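Local coordinates for SusD superfamily protein (Bacteroides vulgatus, PDB 3MYV) that probably binds polysaccharide at the outer membrane of a gut bacterium, as a member of the SusD family of glycan-capturing proteins, at residues A[44-49]-A[395-400]; A[50-55]-A[302-307]; A[232-237]-A[293-298]; A[307-312]-A[412-417]. All coordinates share one frame; numbering follows the deposited sequence.

Interaction 1 of 4, residues A[44-49]-A[395-400]; sequences KGDDMQ and GHRFFD. With EDO (1,2-ethanediol), chain I.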
# COMPACT_ATOMS: atom_id res chain seq x y z
N LYS A 44 -8.46 -3.85 -8.54
CA LYS A 44 -7.95 -3.64 -9.90
C LYS A 44 -7.01 -4.74 -10.41
O LYS A 44 -6.61 -4.76 -11.59
CB LYS A 44 -7.27 -2.25 -9.97
CG LYS A 44 -8.24 -1.12 -9.73
CD LYS A 44 -7.63 0.28 -9.78
CE LYS A 44 -8.73 1.36 -9.81
NZ LYS A 44 -9.46 1.33 -11.10
N GLY A 45 -6.63 -5.63 -9.50
CA GLY A 45 -5.85 -6.81 -9.86
C GLY A 45 -6.71 -7.98 -10.37
O GLY A 45 -7.86 -7.81 -10.78
N ASP A 46 -6.12 -9.17 -10.31
CA ASP A 46 -6.79 -10.41 -10.74
C ASP A 46 -7.19 -11.33 -9.59
O ASP A 46 -7.77 -12.41 -9.82
CB ASP A 46 -5.88 -11.16 -11.73
CG ASP A 46 -4.55 -11.53 -11.13
OD1 ASP A 46 -4.24 -11.06 -10.03
OD2 ASP A 46 -3.81 -12.30 -11.77
N ASP A 47 -6.88 -10.92 -8.36
CA ASP A 47 -7.08 -11.81 -7.19
C ASP A 47 -8.26 -11.48 -6.30
O ASP A 47 -8.69 -12.34 -5.50
CB ASP A 47 -5.82 -11.82 -6.31
CG ASP A 47 -4.65 -12.54 -6.98
OD1 ASP A 47 -4.92 -13.53 -7.71
OD2 ASP A 47 -3.49 -12.12 -6.75
N MSE A 48 -8.79 -10.27 -6.42
CA MSE A 48 -10.03 -9.87 -5.76
C MSE A 48 -10.94 -9.18 -6.73
O MSE A 48 -10.47 -8.58 -7.70
CB MSE A 48 -9.75 -8.93 -4.59
CG MSE A 48 -8.87 -9.53 -3.51
SE MSE A 48 -9.01 -8.71 -1.76
CE MSE A 48 -10.66 -9.51 -1.18
N GLN A 49 -12.24 -9.29 -6.48
CA GLN A 49 -13.24 -8.66 -7.31
C GLN A 49 -14.38 -8.13 -6.46
O GLN A 49 -14.58 -8.54 -5.30
CB GLN A 49 -13.75 -9.66 -8.36
CG GLN A 49 -14.54 -10.82 -7.76
CD GLN A 49 -15.33 -11.58 -8.78
OE1 GLN A 49 -14.80 -12.45 -9.47
NE2 GLN A 49 -16.60 -11.26 -8.87
N GLY A 395 -3.45 -4.47 -0.82
CA GLY A 395 -3.40 -3.32 -1.72
C GLY A 395 -2.24 -3.29 -2.69
O GLY A 395 -1.85 -2.20 -3.14
N HIS A 396 -1.66 -4.45 -3.01
CA HIS A 396 -0.45 -4.50 -3.85
C HIS A 396 -0.67 -4.97 -5.28
O HIS A 396 0.03 -4.52 -6.19
CB HIS A 396 0.61 -5.44 -3.25
CG HIS A 396 1.15 -5.01 -1.93
ND1 HIS A 396 2.30 -4.25 -1.81
CD2 HIS A 396 0.72 -5.24 -0.67
CE1 HIS A 396 2.54 -4.04 -0.53
NE2 HIS A 396 1.60 -4.63 0.19
N ARG A 397 -1.55 -5.96 -5.48
CA ARG A 397 -1.58 -6.74 -6.72
C ARG A 397 -1.63 -5.92 -8.01
O ARG A 397 -0.84 -6.17 -8.94
CB ARG A 397 -2.70 -7.78 -6.71
CG ARG A 397 -2.72 -8.72 -7.92
CD ARG A 397 -1.49 -9.68 -7.98
NE ARG A 397 -1.70 -10.71 -8.99
CZ ARG A 397 -0.75 -11.45 -9.56
NH1 ARG A 397 0.51 -11.28 -9.25
NH2 ARG A 397 -1.08 -12.36 -10.47
N PHE A 398 -2.57 -4.98 -8.09
CA PHE A 398 -2.64 -4.13 -9.26
C PHE A 398 -1.32 -3.46 -9.57
O PHE A 398 -0.86 -3.51 -10.70
CB PHE A 398 -3.78 -3.09 -9.13
CG PHE A 398 -3.78 -2.00 -10.18
CD1 PHE A 398 -4.18 -2.24 -11.49
CD2 PHE A 398 -3.45 -0.68 -9.82
CE1 PHE A 398 -4.20 -1.21 -12.42
CE2 PHE A 398 -3.49 0.34 -10.74
CZ PHE A 398 -3.86 0.07 -12.05
N PHE A 399 -0.72 -2.82 -8.56
CA PHE A 399 0.51 -2.06 -8.74
C PHE A 399 1.69 -2.98 -9.11
O PHE A 399 2.51 -2.64 -9.97
CB PHE A 399 0.86 -1.30 -7.47
CG PHE A 399 -0.13 -0.25 -7.08
CD1 PHE A 399 -0.40 0.81 -7.92
CD2 PHE A 399 -0.77 -0.32 -5.85
CE1 PHE A 399 -1.30 1.81 -7.53
CE2 PHE A 399 -1.67 0.66 -5.47
CZ PHE A 399 -1.92 1.71 -6.30
N ASP A 400 1.72 -4.16 -8.51
CA ASP A 400 2.84 -5.09 -8.74
C ASP A 400 2.83 -5.65 -10.16
O ASP A 400 3.87 -5.81 -10.78
CB ASP A 400 2.83 -6.23 -7.71
CG ASP A 400 3.29 -5.77 -6.32
OD1 ASP A 400 3.96 -4.73 -6.16
OD2 ASP A 400 2.98 -6.48 -5.35
C1 EDO I . -0.82 -0.31 0.64
O1 EDO I . -0.57 -0.89 -0.63
C2 EDO I . 0.49 -0.01 1.37
O2 EDO I . 1.07 1.27 0.97

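Interaction 2 of 4, residues A[50-55]-A[302-307]; sequences SSEESG and NKYAGK. With EDO (1,2-ethanediol), chain D.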
# COMPACT_ATOMS: atom_id res chain seq x y z
N SER A 50 -15.14 -7.22 -7.05
CA SER A 50 -16.37 -6.75 -6.45
C SER A 50 -17.49 -7.80 -6.44
O SER A 50 -17.54 -8.70 -7.26
CB SER A 50 -16.88 -5.51 -7.25
OG SER A 50 -18.02 -4.94 -6.65
N SER A 51 -18.38 -7.67 -5.46
CA SER A 51 -19.67 -8.32 -5.52
C SER A 51 -20.58 -7.40 -6.33
O SER A 51 -20.12 -6.41 -6.91
CB SER A 51 -20.23 -8.49 -4.12
OG SER A 51 -20.43 -7.23 -3.52
N GLU A 52 -21.89 -7.65 -6.28
CA GLU A 52 -22.88 -6.77 -6.92
C GLU A 52 -23.11 -5.49 -6.12
O GLU A 52 -23.73 -4.56 -6.60
CB GLU A 52 -24.21 -7.49 -7.14
CG GLU A 52 -24.13 -8.71 -8.06
CD GLU A 52 -25.43 -9.51 -8.11
OE1 GLU A 52 -26.50 -8.96 -7.77
OE2 GLU A 52 -25.36 -10.70 -8.48
N GLU A 53 -22.61 -5.43 -4.89
CA GLU A 53 -22.82 -4.26 -4.05
C GLU A 53 -22.13 -3.03 -4.63
O GLU A 53 -21.09 -3.13 -5.28
CB GLU A 53 -22.30 -4.52 -2.65
CG GLU A 53 -23.01 -5.64 -1.93
CD GLU A 53 -24.41 -5.26 -1.48
OE1 GLU A 53 -24.57 -4.16 -0.92
OE2 GLU A 53 -25.32 -6.08 -1.66
N SER A 54 -22.74 -1.88 -4.40
CA SER A 54 -22.20 -0.59 -4.84
C SER A 54 -21.10 -0.10 -3.90
O SER A 54 -20.93 -0.63 -2.78
CB SER A 54 -23.33 0.45 -4.88
OG SER A 54 -24.51 -0.08 -5.47
N GLY A 55 -20.36 0.90 -4.35
CA GLY A 55 -19.33 1.53 -3.57
C GLY A 55 -17.94 1.47 -4.17
O GLY A 55 -17.76 1.15 -5.36
N ASN A 302 -18.67 -19.49 0.47
CA ASN A 302 -20.10 -19.28 0.59
C ASN A 302 -20.73 -19.31 -0.81
O ASN A 302 -20.11 -19.83 -1.75
CB ASN A 302 -20.39 -17.97 1.33
CG ASN A 302 -21.65 -18.05 2.16
OD1 ASN A 302 -22.72 -18.36 1.64
ND2 ASN A 302 -21.52 -17.80 3.47
N LYS A 303 -21.95 -18.79 -0.93
CA LYS A 303 -22.75 -18.97 -2.13
C LYS A 303 -23.32 -17.61 -2.49
O LYS A 303 -23.95 -16.95 -1.66
CB LYS A 303 -23.88 -19.94 -1.89
CG LYS A 303 -23.48 -21.39 -1.63
CD LYS A 303 -23.06 -22.07 -2.92
CE LYS A 303 -22.59 -23.47 -2.68
NZ LYS A 303 -22.32 -24.13 -4.00
N TYR A 304 -23.13 -17.23 -3.74
CA TYR A 304 -23.56 -15.95 -4.24
C TYR A 304 -23.95 -16.08 -5.70
O TYR A 304 -23.19 -16.68 -6.49
CB TYR A 304 -22.39 -14.98 -4.09
CG TYR A 304 -22.76 -13.54 -4.23
CD1 TYR A 304 -23.28 -12.82 -3.15
CD2 TYR A 304 -22.55 -12.88 -5.42
CE1 TYR A 304 -23.60 -11.47 -3.29
CE2 TYR A 304 -22.85 -11.55 -5.56
CZ TYR A 304 -23.38 -10.85 -4.51
OH TYR A 304 -23.65 -9.52 -4.70
N ALA A 305 -25.12 -15.54 -6.04
CA ALA A 305 -25.71 -15.63 -7.39
C ALA A 305 -25.62 -17.05 -7.95
O ALA A 305 -25.20 -17.28 -9.08
CB ALA A 305 -25.04 -14.58 -8.34
N GLY A 306 -26.01 -18.02 -7.12
CA GLY A 306 -26.11 -19.41 -7.53
C GLY A 306 -24.79 -20.12 -7.81
O GLY A 306 -24.79 -21.18 -8.43
N LYS A 307 -23.69 -19.58 -7.30
CA LYS A 307 -22.35 -20.16 -7.47
C LYS A 307 -21.59 -20.19 -6.15
O LYS A 307 -21.85 -19.40 -5.25
CB LYS A 307 -21.53 -19.29 -8.42
CG LYS A 307 -21.90 -19.38 -9.87
CD LYS A 307 -20.93 -18.52 -10.69
CE LYS A 307 -20.83 -18.98 -12.15
NZ LYS A 307 -19.54 -18.56 -12.78
C1 EDO D . -26.80 -11.89 -5.46
O1 EDO D . -27.59 -13.06 -5.38
C2 EDO D . -27.72 -10.74 -5.06
O2 EDO D . -28.09 -10.05 -6.25
O HOH W 1 -24.67 -8.60 -1.98

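Interaction 3 of 4, residues A[232-237]-A[293-298]; sequences EKYVAA and DVRGHL. With EDO (1,2-ethanediol), chain H.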
# COMPACT_ATOMS: atom_id res chain seq x y z
N GLU A 232 2.28 -22.07 11.87
CA GLU A 232 1.22 -22.47 12.82
C GLU A 232 0.54 -21.30 13.50
O GLU A 232 -0.51 -21.48 14.09
CB GLU A 232 1.72 -23.40 13.93
CG GLU A 232 2.94 -24.19 13.63
CD GLU A 232 4.22 -23.35 13.73
OE1 GLU A 232 4.60 -22.86 14.84
OE2 GLU A 232 4.84 -23.20 12.66
N LYS A 233 1.15 -20.12 13.43
CA LYS A 233 0.61 -18.93 14.07
C LYS A 233 0.14 -17.87 13.06
O LYS A 233 -0.24 -16.77 13.45
CB LYS A 233 1.69 -18.29 14.93
CG LYS A 233 2.35 -19.25 15.89
CD LYS A 233 1.51 -19.45 17.11
CE LYS A 233 2.34 -20.13 18.20
NZ LYS A 233 1.44 -20.71 19.23
N TYR A 234 0.23 -18.18 11.78
CA TYR A 234 -0.07 -17.20 10.72
C TYR A 234 -1.53 -16.71 10.74
O TYR A 234 -1.78 -15.50 10.73
CB TYR A 234 0.26 -17.82 9.35
CG TYR A 234 0.17 -16.86 8.19
CD1 TYR A 234 1.23 -16.04 7.86
CD2 TYR A 234 -0.99 -16.79 7.41
CE1 TYR A 234 1.15 -15.20 6.76
CE2 TYR A 234 -1.07 -15.94 6.34
CZ TYR A 234 -0.01 -15.14 6.03
OH TYR A 234 -0.09 -14.31 4.95
N VAL A 235 -2.49 -17.63 10.78
CA VAL A 235 -3.90 -17.20 10.78
C VAL A 235 -4.20 -16.34 12.00
O VAL A 235 -4.81 -15.26 11.89
CB VAL A 235 -4.86 -18.40 10.68
CG1 VAL A 235 -6.30 -17.94 10.89
CG2 VAL A 235 -4.71 -19.07 9.34
N ALA A 236 -3.75 -16.80 13.18
CA ALA A 236 -3.98 -16.03 14.43
C ALA A 236 -3.34 -14.64 14.42
O ALA A 236 -3.75 -13.74 15.18
CB ALA A 236 -3.50 -16.84 15.67
N ALA A 237 -2.31 -14.46 13.58
CA ALA A 237 -1.60 -13.18 13.50
C ALA A 237 -2.44 -12.08 12.86
O ALA A 237 -2.13 -10.89 12.99
CB ALA A 237 -0.26 -13.36 12.73
N ASP A 293 -0.93 -25.03 2.32
CA ASP A 293 -0.47 -23.64 2.44
C ASP A 293 -1.45 -22.89 3.33
O ASP A 293 -2.63 -22.79 2.99
CB ASP A 293 -0.36 -22.97 1.07
CG ASP A 293 0.40 -21.66 1.13
OD1 ASP A 293 0.04 -20.81 1.97
OD2 ASP A 293 1.34 -21.46 0.34
N VAL A 294 -0.94 -22.36 4.44
CA VAL A 294 -1.75 -21.68 5.46
C VAL A 294 -2.49 -20.43 4.95
O VAL A 294 -3.45 -19.99 5.56
CB VAL A 294 -0.90 -21.31 6.72
CG1 VAL A 294 -0.02 -20.07 6.48
CG2 VAL A 294 -1.78 -21.06 7.92
N ARG A 295 -2.00 -19.82 3.88
CA ARG A 295 -2.66 -18.63 3.37
C ARG A 295 -4.07 -18.90 2.86
O ARG A 295 -4.93 -18.02 2.92
CB ARG A 295 -1.76 -17.92 2.35
CG ARG A 295 -0.55 -17.34 3.11
CD ARG A 295 0.61 -16.96 2.23
NE ARG A 295 1.20 -18.09 1.52
CZ ARG A 295 2.30 -17.98 0.76
NH1 ARG A 295 2.92 -16.81 0.64
NH2 ARG A 295 2.79 -19.04 0.14
N GLY A 296 -4.32 -20.13 2.39
CA GLY A 296 -5.65 -20.58 2.01
C GLY A 296 -6.64 -20.69 3.14
O GLY A 296 -7.83 -20.63 2.91
N HIS A 297 -6.14 -20.81 4.37
CA HIS A 297 -7.01 -20.89 5.53
C HIS A 297 -7.67 -19.56 5.88
O HIS A 297 -8.57 -19.53 6.73
CB HIS A 297 -6.24 -21.40 6.76
CG HIS A 297 -5.51 -22.69 6.53
ND1 HIS A 297 -4.66 -23.23 7.46
CD2 HIS A 297 -5.50 -23.54 5.46
CE1 HIS A 297 -4.16 -24.37 7.00
NE2 HIS A 297 -4.66 -24.58 5.79
N LEU A 298 -7.24 -18.48 5.23
CA LEU A 298 -7.91 -17.18 5.32
C LEU A 298 -9.11 -17.06 4.36
O LEU A 298 -9.78 -16.06 4.37
CB LEU A 298 -6.92 -16.04 5.04
CG LEU A 298 -5.69 -15.91 5.95
CD1 LEU A 298 -4.87 -14.67 5.58
CD2 LEU A 298 -6.11 -15.83 7.44
C1 EDO H . 0.24 -8.54 9.92
O1 EDO H . 1.09 -7.90 10.87
C2 EDO H . -0.78 -9.44 10.62
O2 EDO H . -1.65 -8.64 11.40

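Interaction 4 of 4, residues A[307-312]-A[412-417]; sequences KTVWWL and GGYHLP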
# COMPACT_ATOMS: atom_id res chain seq x y z
N LYS A 307 -23.69 -19.58 -7.30
CA LYS A 307 -22.35 -20.16 -7.47
C LYS A 307 -21.59 -20.19 -6.15
O LYS A 307 -21.85 -19.40 -5.25
CB LYS A 307 -21.53 -19.29 -8.42
CG LYS A 307 -21.90 -19.38 -9.87
CD LYS A 307 -20.93 -18.52 -10.69
CE LYS A 307 -20.83 -18.98 -12.15
NZ LYS A 307 -19.54 -18.56 -12.78
N THR A 308 -20.61 -21.08 -6.04
CA THR A 308 -19.67 -21.01 -4.94
C THR A 308 -18.72 -19.84 -5.17
O THR A 308 -18.17 -19.66 -6.27
CB THR A 308 -18.88 -22.30 -4.80
OG1 THR A 308 -19.81 -23.36 -4.66
CG2 THR A 308 -17.94 -22.27 -3.60
N VAL A 309 -18.54 -19.05 -4.12
CA VAL A 309 -17.52 -18.00 -4.12
C VAL A 309 -16.73 -18.09 -2.82
O VAL A 309 -17.12 -18.80 -1.88
CB VAL A 309 -18.10 -16.57 -4.27
CG1 VAL A 309 -18.92 -16.49 -5.56
CG2 VAL A 309 -18.93 -16.16 -3.02
N TRP A 310 -15.61 -17.38 -2.78
CA TRP A 310 -14.79 -17.32 -1.59
C TRP A 310 -14.51 -15.86 -1.24
O TRP A 310 -14.17 -15.04 -2.12
CB TRP A 310 -13.47 -18.06 -1.80
CG TRP A 310 -13.60 -19.55 -1.94
CD1 TRP A 310 -13.44 -20.49 -0.97
CD2 TRP A 310 -13.89 -20.26 -3.15
NE1 TRP A 310 -13.64 -21.75 -1.49
CE2 TRP A 310 -13.91 -21.64 -2.82
CE3 TRP A 310 -14.14 -19.87 -4.47
CZ2 TRP A 310 -14.16 -22.62 -3.77
CZ3 TRP A 310 -14.40 -20.86 -5.41
CH2 TRP A 310 -14.40 -22.22 -5.05
N TRP A 311 -14.65 -15.54 0.04
CA TRP A 311 -14.35 -14.21 0.53
C TRP A 311 -13.11 -14.30 1.39
O TRP A 311 -12.70 -15.37 1.82
CB TRP A 311 -15.54 -13.57 1.28
CG TRP A 311 -16.03 -14.21 2.53
CD1 TRP A 311 -16.90 -15.26 2.61
CD2 TRP A 311 -15.74 -13.82 3.88
NE1 TRP A 311 -17.17 -15.54 3.93
CE2 TRP A 311 -16.47 -14.67 4.72
CE3 TRP A 311 -14.94 -12.83 4.47
CZ2 TRP A 311 -16.40 -14.59 6.13
CZ3 TRP A 311 -14.89 -12.73 5.84
CH2 TRP A 311 -15.61 -13.61 6.66
N LEU A 312 -12.48 -13.15 1.59
CA LEU A 312 -11.18 -13.09 2.22
C LEU A 312 -11.38 -12.68 3.68
O LEU A 312 -11.79 -11.57 3.98
CB LEU A 312 -10.26 -12.07 1.55
CG LEU A 312 -8.85 -11.98 2.17
CD1 LEU A 312 -8.10 -13.30 1.98
CD2 LEU A 312 -8.08 -10.77 1.54
N GLY A 412 -13.58 -14.86 -16.93
CA GLY A 412 -14.14 -16.12 -16.46
C GLY A 412 -14.46 -16.11 -14.98
O GLY A 412 -14.74 -15.05 -14.39
N GLY A 413 -14.44 -17.30 -14.39
CA GLY A 413 -14.76 -17.48 -12.99
C GLY A 413 -16.14 -16.97 -12.66
O GLY A 413 -17.12 -17.29 -13.32
N TYR A 414 -16.21 -16.13 -11.63
CA TYR A 414 -17.43 -15.43 -11.30
C TYR A 414 -17.25 -13.91 -11.38
O TYR A 414 -17.89 -13.14 -10.67
CB TYR A 414 -17.96 -15.89 -9.94
CG TYR A 414 -16.98 -16.01 -8.78
CD1 TYR A 414 -16.63 -14.90 -8.00
CD2 TYR A 414 -16.47 -17.26 -8.39
CE1 TYR A 414 -15.77 -15.01 -6.93
CE2 TYR A 414 -15.62 -17.39 -7.31
CZ TYR A 414 -15.26 -16.26 -6.57
OH TYR A 414 -14.42 -16.40 -5.49
N HIS A 415 -16.40 -13.48 -12.30
CA HIS A 415 -16.29 -12.06 -12.61
C HIS A 415 -17.63 -11.48 -13.04
O HIS A 415 -18.47 -12.17 -13.65
CB HIS A 415 -15.23 -11.81 -13.67
CG HIS A 415 -13.82 -11.80 -13.14
ND1 HIS A 415 -13.29 -10.71 -12.47
CD2 HIS A 415 -12.84 -12.72 -13.19
CE1 HIS A 415 -12.05 -10.98 -12.12
NE2 HIS A 415 -11.75 -12.20 -12.53
N LEU A 416 -17.83 -10.20 -12.74
CA LEU A 416 -19.05 -9.52 -13.14
C LEU A 416 -19.09 -9.19 -14.62
O LEU A 416 -18.05 -9.06 -15.27
CB LEU A 416 -19.20 -8.21 -12.36
CG LEU A 416 -19.16 -8.28 -10.83
CD1 LEU A 416 -19.49 -6.91 -10.25
CD2 LEU A 416 -20.12 -9.34 -10.32
N PRO A 417 -20.31 -9.03 -15.17
CA PRO A 417 -20.38 -8.64 -16.58
C PRO A 417 -19.66 -7.31 -16.84
O PRO A 417 -19.64 -6.43 -15.99
CB PRO A 417 -21.89 -8.48 -16.84
CG PRO A 417 -22.57 -9.28 -15.77
CD PRO A 417 -21.63 -9.23 -14.57

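Interaction 1 of 4, residues A[44-49]-A[395-400]
R397 lies side-on against D46, and the two flat groups are nearly coplanar, their planes 25° apart. NE donates to D46 OD1 at 2.8 Å in an almost straight bond, and NH2 of R397 reaches D46 OD2 at 3.0 Å, so each carboxylate oxygen takes one N-H on its syn side. The side chain of R397 leaves with CG anti to the backbone N (chi1 -175°) and bends at chi2, which carries the NE edge of the guanidinium across to the carboxylate. D47 joins this salt-bridge network differently: its OD2 stands 3.2 Å from R397 NE but well out of the guanidinium plane, so charge alone links the pair. The two oxygens of D47 have further partners, K282 at OD1 and S388 at OD2, and the lysine probably offsets some of the negative charge of the two aspartates. Two residues before D46, the K44 side chain runs over one face of the F398 ring. Its CB is 3.4 Å from F398 CD1, and its CD sits almost on the ring normal, 4.2 Å from the centroid, in a CH-pi contact. The ammonium end then leads away, to H65 and the carbonyl of C60. Between the charged and the aromatic pair the backbones come close, with the CA atoms of G45 and F398 4.2 Å apart. This buried joint, one bidentate arginine-aspartate salt bridge beside one lysine-on-phenylalanine CH-pi contact, fastens the loop between helix 36-43 and strand 48-50 to the first turn of helix 397-403 in the SusD fold.

Interaction 2 of 4, residues A[50-55]-A[302-307]
Y304 reaches across from the end of its strand and places its phenol oxygen against the backbone of the loop 50-55, where E52 N donates to Y304 OH at 3.0 Å. The bond is somewhat bent, with an angle of 152° at the hydrogen. With CG anti to the backbone N (chi1 -165°), the ring extends toward the loop and spans the gap between backbones whose closest CA atoms, those of S51 and Y304, are 8.7 Å apart. E52 lies alongside the same hydroxyl: its CB is 3.2 Å from Y304 OH, and the side chain continues extended past the ring toward A305, though the place of its carboxylate is doubtful because E52 adopts two conformations. S51 also touches the hydroxyl, its CB 3.6 Å from Y304 OH. Its own OG is occupied elsewhere, accepting from E53 N in an ST turn and bonding to the carbonyl of Q275. A water accepts from Y304 OH at 3.0 Å and donates to E53 OE2, so the phenol oxygen is gripped by one backbone N-H and one bridging water. A 1,2-ethanediol, probably from the crystallisation liquor, covers one ring face with C1, while F278 meets the ring edge-to-face. Y304 also begins the type I' turn that ends at K307, closed by backbone bonds in both directions between these two residues. At the protein surface the contact thus joins the loop after strand 48-50 to the tip of a beta hairpin with a two-residue type I' loop, formed by strands 299-304 and 307-312.

Interaction 3 of 4, residues A[232-237]-A[293-298]
Residues 234-237 follow a helical course but do not make a regular helix, and they lie against a 3-10 segment, 294-298, with the CA atoms of V235 and L298 6.8 Å apart. The contact is apolar packing between two loop regions of the SusD fold, one after helix 206-223 and the other leading into strand 299-304; no hydrogen bond crosses it. Y234 buries the most surface. Its chi1 of -172° sets CG anti to the backbone N and sends the ring against the 3-10 turn, where CE2 lies 3.6 Å from R295 CG and L298 CD1 approaches the same ring atom crosswise. In one of two conformers of V294, its CG1 meets Y234 CD2 at 3.5 Å. The phenol oxygen is hydrogen-bonded to E390. V235 packs beside the tyrosine: its CG2 stands 3.8 Å from H297 CB. L298 passes V235 in the opposite direction, its CD2 touching both valine methyls. The R295 guanidinium, at 83° to the Y234 ring, is held side-on by D293 and has further salt bridges to E386 and E390, which fixes the arginine while its CG lies beside the tyrosine. D293 OD1 takes two N-H groups from R295: the backbone N on its anti lone pair, making an Asx turn, and NE at 3.0 Å on its syn lone pair, in a bond of 173°.

Interaction 4 of 4, residues A[307-312]-A[412-417]
Y414 and V309 provide the apolar heart of the contact. One face of the Y414 ring lies on the valine, whose CG1 stands 3.5 Å from the ring centroid and only 3° off the normal, a CH-pi contact centred on the ring. V309 CB also reaches Y414 CZ at 3.7 Å. A chi1 of 46° places Y414 CG between its backbone N and carbonyl carbon, turning the ring toward V309. W310 meets the far end of the phenol: the two side chains cross at about a right angle, and Y414 OH lies at the indole edge, near its plane, 3.6 Å from W310 CE3.

The polar bonds gather at that same hydroxyl. W310 N donates to Y414 OH at 3.1 Å, with an angle of 161°, while the phenol oxygen is also hydrogen-bonded to the carbonyl of V279. Held by two backbone groups, the ring bridges strand 307-312 and strand 277-279. At the exposed margin the extended chain of K307 runs out beside the tyrosine, CD 4.0 Å from Y414 CB, and brings NZ to 2.8 Å from G413 O. That carbonyl belongs to a glycine with positive phi, in a turn closed by the backbone bond from H415 N to G412 O. Overall, a loop tyrosine sets one ring face on a valine of a beta hairpin, joining the segment after strand 408-409 to the two-stranded antiparallel sheet 299-304/307-312.

In the fold
Interactions 1 and 3 are buried, interaction 4 is partly buried and interaction 2 lies at the surface. Charge and CH-pi packing carry interaction 1, whereas interaction 3 is wholly apolar across its segments and keeps its salt bridge within one of them. Interactions 2 and 4 share K307 and the hairpin 299-304/307-312, with centres about 7 Å apart; in both, a tyrosine hydroxyl accepts a backbone N-H, but its second partner is a water leading to E53 in interaction 2 and the carbonyl of V279 in interaction 4. Interaction 1 connects to interaction 4 where Q49 NE2 probably bonds to Y414 O. Interaction 3 stands farther off, reaching interaction 4 through L298 and L312.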